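Local coordinates for heat shock protein 16 (Schizosaccharomyces pombe, PDB 3W1Z) that belongs to the small heat shock proteins, assembles into a 16-mer and probably acts as a chaperone that binds unfolded proteins, at residues P11-N14 / D15-S18; A108-A112 / D113-A117. All blocks are in the same frame, centred on the assembly; numbering follows the deposited sequence.

Contact 1. Residues P11-N14 / D15-S18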
# COMPACT_ATOMS: atom_id res chain seq x y z
N PRO B 11 -0.14 19.21 14.70
CA PRO B 11 -0.57 18.58 15.96
C PRO B 11 -1.88 17.81 15.80
O PRO B 11 -2.12 16.80 16.47
CB PRO B 11 -0.78 19.79 16.89
CG PRO B 11 0.18 20.82 16.38
CD PRO B 11 0.21 20.63 14.88
N THR B 12 -2.73 18.31 14.90
CA THR B 12 -4.00 17.69 14.55
C THR B 12 -3.85 16.23 14.12
O THR B 12 -4.61 15.37 14.57
CB THR B 12 -4.68 18.45 13.40
OG1 THR B 12 -4.66 17.64 12.21
CG2 THR B 12 -3.94 19.76 13.12
N VAL B 13 -2.90 15.96 13.24
CA VAL B 13 -2.62 14.60 12.78
C VAL B 13 -2.15 13.72 13.94
O VAL B 13 -2.59 12.58 14.08
CB VAL B 13 -1.58 14.61 11.64
CG1 VAL B 13 -0.83 13.29 11.57
CG2 VAL B 13 -2.25 14.92 10.31
N ASN B 14 -1.28 14.28 14.77
CA ASN B 14 -0.83 13.61 15.98
C ASN B 14 -2.02 13.27 16.88
O ASN B 14 -1.96 12.31 17.66
CB ASN B 14 0.20 14.47 16.73
CG ASN B 14 1.49 13.72 17.02
OD1 ASN B 14 2.59 14.21 16.74
ND2 ASN B 14 1.37 12.52 17.60
N ASP B 15 -3.09 14.05 16.77
CA ASP B 15 -4.34 13.73 17.44
C ASP B 15 -5.05 12.58 16.72
O ASP B 15 -5.55 11.67 17.35
CB ASP B 15 -5.29 14.94 17.50
CG ASP B 15 -4.80 16.04 18.42
OD1 ASP B 15 -3.84 15.81 19.17
OD2 ASP B 15 -5.40 17.13 18.41
N LEU B 16 -5.11 12.66 15.39
CA LEU B 16 -5.75 11.63 14.56
C LEU B 16 -5.20 10.23 14.89
O LEU B 16 -5.96 9.26 15.01
CB LEU B 16 -5.61 12.01 13.08
CG LEU B 16 -5.39 11.07 11.88
CD1 LEU B 16 -3.95 10.55 11.80
CD2 LEU B 16 -6.38 9.92 11.82
N PHE B 17 -3.89 10.15 15.08
CA PHE B 17 -3.26 8.92 15.53
C PHE B 17 -3.68 8.55 16.96
O PHE B 17 -3.81 7.37 17.28
CB PHE B 17 -1.74 9.05 15.45
CG PHE B 17 -1.14 8.34 14.29
CD1 PHE B 17 -1.29 6.97 14.15
CD2 PHE B 17 -0.40 9.03 13.34
CE1 PHE B 17 -0.72 6.30 13.08
CE2 PHE B 17 0.17 8.36 12.28
CZ PHE B 17 0.01 7.00 12.15
N SER B 18 -3.88 9.56 17.81
CA SER B 18 -4.32 9.31 19.18
C SER B 18 -5.72 8.69 19.19
O SER B 18 -5.95 7.70 19.88
CB SER B 18 -4.31 10.61 20.00
OG SER B 18 -4.69 10.37 21.35
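D15 turns its backbone N toward P11 O, 2.9 Å away, closing the first turn of helix 11-23; a weak branch of the same N-H reaches T12 O, which also accepts a better bond from L16 N. P11 suits this first turn, where its missing N-H costs no helical bond. The carboxylate of D15 folds back beside its own backbone N (chi1 -69°), which carries OD1 to 3.4 Å from P11 O; these two acceptors form no bond, but the acidic group may be mildly favoured by the helix dipole near its N-terminal end. Two residues further on, V13 O receives F17 N almost head-on at 2.9 Å. V13 and L16 run abreast, V13 CG1 4.2 Å from L16 CD1, and their apolar character suits a face that meets other subunits. N14 O takes a long, weak bond from S18 N at 3.4 Å. The N14 side chain points away from the turn into the subunit interface, where ND2 makes a weak hydrogen bond to R26 O of a second subunit; N14 and D15 also pack on its N29. V13 packs on L16 of a third subunit, while P11 and T12 rest on Q90, from strand 90-93 of a fourth.

Contact 2. Residues A108-A112 / D113-A117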
# COMPACT_ATOMS: atom_id res chain seq x y z
N ALA B 108 -6.98 11.09 27.92
CA ALA B 108 -7.19 12.25 28.78
C ALA B 108 -6.96 11.88 30.24
O ALA B 108 -7.03 10.71 30.61
CB ALA B 108 -8.59 12.81 28.58
N LYS B 109 -6.69 12.89 31.06
CA LYS B 109 -6.53 12.68 32.49
C LYS B 109 -7.89 12.80 33.17
O LYS B 109 -8.54 13.84 33.09
CB LYS B 109 -5.54 13.68 33.08
CG LYS B 109 -4.09 13.34 32.79
CD LYS B 109 -3.20 14.56 32.94
CE LYS B 109 -3.39 15.53 31.78
NZ LYS B 109 -2.94 14.93 30.49
N ILE B 110 -8.30 11.72 33.83
CA ILE B 110 -9.61 11.68 34.46
C ILE B 110 -9.50 11.34 35.94
O ILE B 110 -8.48 10.82 36.39
CB ILE B 110 -10.54 10.66 33.77
CG1 ILE B 110 -9.91 9.26 33.77
CG2 ILE B 110 -10.84 11.09 32.34
CD1 ILE B 110 -10.45 8.35 34.85
N ASP B 111 -10.55 11.63 36.69
CA ASP B 111 -10.61 11.22 38.09
C ASP B 111 -11.29 9.87 38.12
O ASP B 111 -12.49 9.75 37.85
CB ASP B 111 -11.39 12.24 38.92
CG ASP B 111 -11.17 12.07 40.41
OD1 ASP B 111 -10.86 10.95 40.85
OD2 ASP B 111 -11.32 13.07 41.14
N ALA B 112 -10.52 8.84 38.46
CA ALA B 112 -10.99 7.46 38.39
C ALA B 112 -12.15 7.19 39.34
O ALA B 112 -13.09 6.48 39.00
CB ALA B 112 -9.84 6.50 38.65
N ASP B 113 -12.06 7.75 40.54
CA ASP B 113 -13.06 7.49 41.57
C ASP B 113 -14.38 8.22 41.31
O ASP B 113 -15.38 7.95 41.97
CB ASP B 113 -12.50 7.83 42.95
CG ASP B 113 -11.29 7.00 43.31
OD1 ASP B 113 -11.45 5.97 44.01
OD2 ASP B 113 -10.17 7.36 42.89
N ARG B 114 -14.36 9.15 40.36
CA ARG B 114 -15.59 9.84 39.96
C ARG B 114 -16.24 9.24 38.71
O ARG B 114 -17.24 9.76 38.21
CB ARG B 114 -15.36 11.34 39.78
CG ARG B 114 -15.54 12.15 41.06
CD ARG B 114 -14.30 12.11 41.93
NE ARG B 114 -14.59 11.76 43.31
CZ ARG B 114 -13.68 11.75 44.28
NH1 ARG B 114 -12.42 12.07 44.02
NH2 ARG B 114 -14.03 11.41 45.52
N ILE B 115 -15.67 8.15 38.19
CA ILE B 115 -16.25 7.45 37.06
C ILE B 115 -17.57 6.80 37.45
O ILE B 115 -17.64 6.06 38.43
CB ILE B 115 -15.31 6.36 36.50
CG1 ILE B 115 -14.02 6.98 35.98
CG2 ILE B 115 -15.99 5.58 35.39
CD1 ILE B 115 -13.03 5.95 35.47
N GLU B 116 -18.62 7.08 36.67
CA GLU B 116 -19.93 6.49 36.92
C GLU B 116 -20.58 5.99 35.62
O GLU B 116 -20.31 6.53 34.54
CB GLU B 116 -20.84 7.49 37.64
CG GLU B 116 -20.83 8.89 37.04
CD GLU B 116 -21.47 9.92 37.94
OE1 GLU B 116 -21.78 9.58 39.10
OE2 GLU B 116 -21.65 11.07 37.49
N ALA B 117 -21.41 4.96 35.72
CA ALA B 117 -21.99 4.33 34.53
C ALA B 117 -23.49 4.11 34.66
O ALA B 117 -23.97 3.57 35.67
CB ALA B 117 -21.27 3.01 34.23
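D111 and R114 form an ion pair at the turn leading into strand 116-120. R114 NH1 lies 3.2 Å from D111 OD2 in a nearly straight N-H...O bond (172°), meeting the oxygen on its syn side but tilted from the carboxylate plane; OD2 lies in the guanidinium plane, perpendicular to the carboxylate. D111 places its CG opposite the backbone N (chi1 -165°), which brings the carboxylate to the R114 side chain; R114 bends at chi2 and chi3, one guanidinium face lying over D113 CB. D111 OD1 takes a weak bond from D113 N at 3.4 Å. In the backbone, R114 N binds D111 O and I115 N binds A112 O, the i to i+3 spacing of a 3-10 turn. A112 touches Y66 and K138 of a second subunit, where a small side chain fits. I110 CG1 is flanked by backbone N and carbonyl carbon (chi1 57°), and its CD1 meets I115 CD1 at 3.6 Å; both isoleucines rest on Y66 and L128. Replacing D111 with an alanine would probably leave R114 without this charge partner and D113 N without its weak acceptor. D111 and R114 also touch a crystal neighbour, so the lattice may influence their pose. D111 OD1 and D113 OD2 approach to 4.2 Å, a repulsion R114 probably offsets.

In the fold
Contact 1 belongs to the N-terminal helix 11-23, and contact 2 to the alpha-crystallin domain, at the turn between strands 98-105 and 116-120. Their centres are 23 Å apart and their nearest atoms about 7 Å, so they do not touch. What they share is a second subunit: residues 11-18 meet its R26 and N29, whereas residues 108-117 meet its K138 and I140. I115 and A117 pack on that I140, consistent with the way C-terminal isoleucines of small heat shock proteins lodge on the domain of a neighbour. The two contacts therefore present different parts of one chain to the 16-mer, helix on one hand and domain edge on the other.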